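Local coordinates for protein aminoglycoside N(3)-acetyltransferase III (Serratia marcescens, PDB 7LAO) that acetylates the 3-amino group of 2-deoxystreptamine antibiotics such as gentamicin and kanamycin with acetyl-CoA, giving resistance to these aminoglycosides, at residues Gly21-Val26 with Glu149-His154; Gly156-Leu161 with Phe251-Ile256. All blocks are in the same frame, centred on the assembly; numbering follows the deposited sequence.

How the contacts relate
Contacts 1 and 2 are neighbours in the core of this acetyltransferase, with centres about 8 Å apart. They come in series along the chain. Contact 1 joins strand 23-28 to helix 147-153. Contact 2 joins strand 157-161, the next element after that helix, to the end of strand 246-252 and the start of helix 253-268. Strands 23-28 and 157-161 are parallel neighbours in the central mixed sheet. Two probable backbone bonds tie them: Lys157 N to Leu23 O and Leu159 N to Met25 O. A weak hydrogen bond from Gln254 NE2 to Val152 O links helix 253-268 to helix 147-153. The early, middle and C-terminal parts of the chain thus meet at one sheet.

Contact 1 (Gly21-Val26 with Glu149-His154); sequences GDLIMV and ERFVGH
His154 meets Leu23 just past the end of helix 147-153. Its backbone N is fixed by a bond to Arg150 O of 2.9 Å, and the same oxygen lies in the plane of the His154 ring, at its edge. Leu23 CD2 touches His154 CB at 3.7 Å and comes equally near the carbonyl oxygen of Phe151. No hydrogen bond crosses between the two segments, so the contact rests on apolar and sulfur-aromatic packing.

Phe151 carries most of it. Its CG stands anti to the backbone N (chi1 167°), and this brings the ring from the helix to the strand. Leu23 CG approaches Phe151 CD1 at 3.7 Å. On the next inward-facing residue of the strand, Met25 CB packs closely against Phe151 CZ at 3.5 Å. Met25 also has CG anti to its N, and the extended chain beyond carries the sulfur over one face of the ring. Met25 SD is 4.5 Å from the centroid of the Phe151 ring and only 11° off the ring normal. This is a Met-aromatic contact. The thioether end then continues away from the helix segment. Ile24 lies between these two residues and turns its side chain to the other face of the sheet.

The Phe151 side chain also touches Met58 of strand 56-60, Val158 of strand 157-161 and Val170 of helix 170-177. Arg150 binds the carbonyl oxygens of Thr131, Leu132 and Pro135, which ties this helix to the end of helix 129-133. Leu23 touches Leu132 there. Helix 147-153 therefore lies against one face of the central sheet, where strand 23-28 runs between strands 56-60 and 157-161.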
loop_
_atom_site.group_PDB
_atom_site.type_symbol
_atom_site.label_atom_id
_atom_site.label_comp_id
_atom_site.label_asym_id
_atom_site.label_seq_id
_atom_site.Cartn_x
_atom_site.Cartn_y
_atom_site.Cartn_z
ATOM N N GLY A 21 -17.294 2.409 10.052
ATOM C CA GLY A 21 -16.630 3.699 10.103
ATOM C C GLY A 21 -15.131 3.635 9.934
ATOM O O GLY A 21 -14.490 4.684 9.756
ATOM N N ASP A 22 -14.536 2.444 10.008
ATOM C CA ASP A 22 -13.083 2.335 9.986
ATOM C C ASP A 22 -12.546 2.733 8.637
ATOM O O ASP A 22 -13.199 2.538 7.606
ATOM C CB ASP A 22 -12.629 0.889 10.225
ATOM C CG ASP A 22 -12.622 0.522 11.695
ATOM O OD1 ASP A 22 -12.897 1.432 12.501
ATOM O OD2 ASP A 22 -12.363 -0.676 12.029
ATOM N N LEU A 23 -11.311 3.210 8.653
ATOM C CA LEU A 23 -10.487 3.362 7.465
ATOM C C LEU A 23 -9.482 2.206 7.438
ATOM O O LEU A 23 -8.644 2.087 8.333
ATOM C CB LEU A 23 -9.764 4.715 7.503
ATOM C CG LEU A 23 -8.586 4.920 6.552
ATOM C CD1 LEU A 23 -9.065 4.920 5.099
ATOM C CD2 LEU A 23 -7.958 6.349 6.880
ATOM N N ILE A 24 -9.589 1.332 6.428
ATOM C CA ILE A 24 -8.812 0.108 6.352
ATOM C C ILE A 24 -7.958 0.141 5.089
ATOM O O ILE A 24 -8.483 0.274 3.978
ATOM C CB ILE A 24 -9.747 -1.115 6.351
ATOM C CG1 ILE A 24 -10.598 -1.066 7.620
ATOM C CG2 ILE A 24 -8.919 -2.431 6.343
ATOM C CD1 ILE A 24 -9.791 -1.212 8.864
ATOM N N MET A 25 -6.666 -0.034 5.243
ATOM C CA MET A 25 -5.803 -0.333 4.110
ATOM C C MET A 25 -5.570 -1.841 4.109
ATOM O O MET A 25 -5.061 -2.394 5.099
ATOM C CB MET A 25 -4.477 0.409 4.211
ATOM C CG MET A 25 -3.527 0.152 3.030
ATOM S SD MET A 25 -2.201 1.461 2.919
ATOM C CE MET A 25 -1.259 0.833 1.513
ATOM N N VAL A 26 -5.912 -2.498 2.991
ATOM C CA VAL A 26 -5.870 -3.964 2.907
ATOM C C VAL A 26 -4.684 -4.409 2.060
ATOM O O VAL A 26 -4.497 -3.926 0.937
ATOM C CB VAL A 26 -7.178 -4.514 2.299
ATOM C CG1 VAL A 26 -7.268 -6.076 2.387
ATOM C CG2 VAL A 26 -8.408 -3.839 2.889
ATOM N N GLU A 149 0.545 9.484 4.480
ATOM C CA GLU A 149 0.532 10.449 5.578
ATOM C C GLU A 149 -0.897 10.747 5.998
ATOM O O GLU A 149 -1.193 10.847 7.194
ATOM C CB GLU A 149 1.269 11.760 5.194
ATOM C CG GLU A 149 0.979 12.910 6.205
ATOM C CD GLU A 149 1.661 14.252 5.865
ATOM O OE1 GLU A 149 1.960 15.010 6.809
ATOM O OE2 GLU A 149 1.844 14.568 4.673
ATOM N N ARG A 150 -1.815 10.855 5.029
ATOM C CA ARG A 150 -3.189 11.166 5.399
ATOM C C ARG A 150 -3.907 9.944 5.934
ATOM O O ARG A 150 -4.805 10.076 6.772
ATOM C CB ARG A 150 -3.919 11.802 4.193
ATOM C CG ARG A 150 -3.198 13.163 3.811
ATOM C CD ARG A 150 -3.868 13.930 2.666
ATOM N NE ARG A 150 -3.810 13.159 1.410
ATOM C CZ ARG A 150 -2.791 13.161 0.548
ATOM N NH1 ARG A 150 -1.702 13.875 0.749
ATOM N NH2 ARG A 150 -2.871 12.459 -0.541
ATOM N N PHE A 151 -3.558 8.766 5.437
ATOM C CA PHE A 151 -4.100 7.513 5.979
ATOM C C PHE A 151 -3.766 7.398 7.469
ATOM O O PHE A 151 -4.652 7.113 8.292
ATOM C CB PHE A 151 -3.533 6.340 5.186
ATOM C CG PHE A 151 -3.758 4.965 5.837
ATOM C CD1 PHE A 151 -5.016 4.325 5.799
ATOM C CD2 PHE A 151 -2.703 4.318 6.423
ATOM C CE1 PHE A 151 -5.172 3.027 6.399
ATOM C CE2 PHE A 151 -2.843 3.022 7.009
ATOM C CZ PHE A 151 -4.062 2.403 7.012
ATOM N N VAL A 152 -2.515 7.716 7.837
ATOM C CA VAL A 152 -2.114 7.720 9.265
ATOM C C VAL A 152 -2.848 8.814 10.025
ATOM O O VAL A 152 -3.406 8.559 11.096
ATOM C CB VAL A 152 -0.593 7.897 9.403
ATOM C CG1 VAL A 152 -0.170 8.033 10.884
ATOM C CG2 VAL A 152 0.088 6.744 8.711
ATOM N N GLY A 153 -2.888 10.058 9.460
ATOM C CA GLY A 153 -3.558 11.155 10.159
ATOM C C GLY A 153 -5.045 10.941 10.393
ATOM O O GLY A 153 -5.618 11.483 11.343
ATOM N N HIS A 154 -5.704 10.149 9.548
ATOM C CA HIS A 154 -7.118 9.862 9.716
ATOM C C HIS A 154 -7.361 8.582 10.533
ATOM O O HIS A 154 -8.483 8.084 10.570
ATOM C CB HIS A 154 -7.810 9.768 8.329
ATOM C CG HIS A 154 -8.048 11.121 7.729
ATOM N ND1 HIS A 154 -9.137 11.882 8.064
ATOM C CD2 HIS A 154 -7.301 11.870 6.882
ATOM C CE1 HIS A 154 -9.066 13.049 7.436
ATOM N NE2 HIS A 154 -7.947 13.081 6.729
#

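Contact 2 (Gly156-Leu161 with Phe251-Ile256); sequences GKVLLL and FEAQDI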
loop_
_atom_site.group_PDB
_atom_site.type_symbol
_atom_site.label_atom_id
_atom_site.label_comp_id
_atom_site.label_asym_id
_atom_site.label_seq_id
_atom_site.Cartn_x
_atom_site.Cartn_y
_atom_site.Cartn_z
ATOM N N GLY A 156 -6.072 5.398 10.263
ATOM C CA GLY A 156 -6.291 4.174 9.518
ATOM C C GLY A 156 -5.791 2.930 10.257
ATOM O O GLY A 156 -5.005 2.983 11.207
ATOM N N LYS A 157 -6.314 1.782 9.845
ATOM C CA LYS A 157 -5.859 0.476 10.338
ATOM C C LYS A 157 -5.338 -0.330 9.154
ATOM O O LYS A 157 -5.814 -0.179 8.019
ATOM C CB LYS A 157 -6.971 -0.286 11.023
ATOM C CG LYS A 157 -7.533 0.404 12.255
ATOM C CD LYS A 157 -8.623 -0.432 12.833
ATOM C CE LYS A 157 -9.308 0.170 14.031
ATOM N NZ LYS A 157 -10.444 -0.789 14.349
ATOM N N VAL A 158 -4.303 -1.126 9.391
ATOM C CA VAL A 158 -3.722 -1.931 8.330
ATOM C C VAL A 158 -4.238 -3.356 8.503
ATOM O O VAL A 158 -4.101 -3.970 9.582
ATOM C CB VAL A 158 -2.193 -1.899 8.349
ATOM C CG1 VAL A 158 -1.631 -2.819 7.263
ATOM C CG2 VAL A 158 -1.682 -0.383 8.184
ATOM N N LEU A 159 -4.816 -3.880 7.436
ATOM C CA LEU A 159 -5.355 -5.244 7.427
ATOM C C LEU A 159 -4.500 -6.115 6.522
ATOM O O LEU A 159 -4.409 -5.837 5.324
ATOM C CB LEU A 159 -6.805 -5.196 6.936
ATOM C CG LEU A 159 -7.389 -6.580 6.681
ATOM C CD1 LEU A 159 -7.455 -7.364 7.959
ATOM C CD2 LEU A 159 -8.748 -6.442 6.072
ATOM N N LEU A 160 -3.868 -7.171 7.078
ATOM C CA LEU A 160 -3.176 -8.166 6.268
ATOM C C LEU A 160 -4.074 -9.395 6.212
ATOM O O LEU A 160 -4.410 -9.961 7.256
ATOM C CB LEU A 160 -1.794 -8.530 6.851
ATOM C CG LEU A 160 -0.796 -7.395 7.187
ATOM C CD1 LEU A 160 0.578 -7.952 7.591
ATOM C CD2 LEU A 160 -0.666 -6.363 6.022
ATOM N N LEU A 161 -4.484 -9.789 5.001
ATOM C CA LEU A 161 -5.315 -10.988 4.793
ATOM C C LEU A 161 -4.437 -12.031 4.130
ATOM O O LEU A 161 -4.420 -12.130 2.903
ATOM C CB LEU A 161 -6.528 -10.719 3.916
ATOM C CG LEU A 161 -7.554 -9.724 4.455
ATOM C CD1 LEU A 161 -8.705 -9.529 3.434
ATOM C CD2 LEU A 161 -8.087 -10.149 5.840
ATOM N N PHE A 251 -3.590 -4.026 12.391
ATOM C CA PHE A 251 -2.706 -3.065 13.076
ATOM C C PHE A 251 -3.291 -1.659 13.067
ATOM O O PHE A 251 -3.797 -1.182 12.038
ATOM C CB PHE A 251 -1.352 -2.979 12.365
ATOM C CG PHE A 251 -0.623 -4.251 12.257
ATOM C CD1 PHE A 251 -0.003 -4.784 13.367
ATOM C CD2 PHE A 251 -0.487 -4.910 11.027
ATOM C CE1 PHE A 251 0.732 -5.973 13.309
ATOM C CE2 PHE A 251 0.252 -6.127 10.952
ATOM C CZ PHE A 251 0.857 -6.637 12.071
ATOM N N GLU A 252 -3.132 -0.940 14.187
ATOM C CA GLU A 252 -3.468 0.481 14.251
ATOM C C GLU A 252 -2.345 1.277 13.610
ATOM O O GLU A 252 -1.183 1.185 14.062
ATOM C CB GLU A 252 -3.661 0.914 15.703
ATOM C CG GLU A 252 -4.279 2.240 15.865
ATOM C CD GLU A 252 -3.680 3.035 17.019
ATOM O OE1 GLU A 252 -3.098 4.119 16.767
ATOM O OE2 GLU A 252 -3.788 2.563 18.176
ATOM N N ALA A 253 -2.667 2.088 12.581
ATOM C CA ALA A 253 -1.583 2.646 11.771
ATOM C C ALA A 253 -0.772 3.702 12.535
ATOM O O ALA A 253 0.445 3.748 12.400
ATOM C CB ALA A 253 -2.088 3.300 10.463
ATOM N N GLN A 254 -1.426 4.557 13.306
ATOM C CA GLN A 254 -0.661 5.578 14.044
ATOM C C GLN A 254 0.336 4.923 14.996
ATOM O O GLN A 254 1.462 5.400 15.181
ATOM C CB GLN A 254 -1.619 6.515 14.785
ATOM C CG GLN A 254 -2.410 7.439 13.810
ATOM C CD GLN A 254 -3.466 8.417 14.425
ATOM O OE1 GLN A 254 -4.019 8.207 15.505
ATOM N NE2 GLN A 254 -3.769 9.471 13.674
ATOM N N ASP A 255 -0.080 3.832 15.615
ATOM C CA ASP A 255 0.728 3.196 16.654
ATOM C C ASP A 255 1.920 2.455 16.061
ATOM O O ASP A 255 3.048 2.605 16.547
ATOM C CB ASP A 255 -0.140 2.260 17.475
ATOM C CG ASP A 255 0.480 1.992 18.863
ATOM O OD1 ASP A 255 0.788 0.855 19.150
ATOM O OD2 ASP A 255 0.713 2.934 19.616
ATOM N N ILE A 256 1.727 1.762 14.944
ATOM C CA ILE A 256 2.857 1.038 14.382
ATOM C C ILE A 256 3.835 1.980 13.712
ATOM O O ILE A 256 5.052 1.711 13.679
ATOM C CB ILE A 256 2.387 -0.068 13.428
ATOM C CG1 ILE A 256 3.495 -1.111 13.305
ATOM C CG2 ILE A 256 1.910 0.552 12.020
ATOM C CD1 ILE A 256 3.025 -2.376 12.618
HETATM O O HOH W 1 -4.320 4.835 13.146
#
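The Phe251 ring has Leu160 CD1 at its edge, in the ring plane, 3.8 Å from Phe251 CE2. Over one face lies Ile256 CD1, 3.9 Å above the plane and shifted toward the rim. Ile256 comes from the first turn of the helix that follows. Phe251 CG is anti to the carbonyl carbon (chi1 -58°), which sets the ring beside Leu160. Val158 lies on the same face of the sheet, and its CB packs against Phe251 CB.

Val158 N binds Phe251 O at 2.7 Å. Phe251 N binds Val158 O with an almost straight N-H...O angle of 170°. Each donor lies in the plane of the carbonyl it uses. Phe251 O also receives a CA-H...O contact from Lys157 CA at 3.1 Å.

Next to these pairs, Gly156 O accepts a 2.9 Å bond from Ala253 N, which is tilted 20° from the carbonyl plane. A water donates to Gly156 O and accepts from Gln254 N. Ala253 CB is packed tightly, 3.0 Å from Gly156 O. Lys157 points to the other face, where its NZ forms a salt bridge with Asp22. Glu252, at the N-cap position, accepts a bond on its backbone O from Ile256 N. The contact is a short antiparallel ladder between strands 157-161 and 246-252 of the central mixed sheet, where the second passes into helix 253-268.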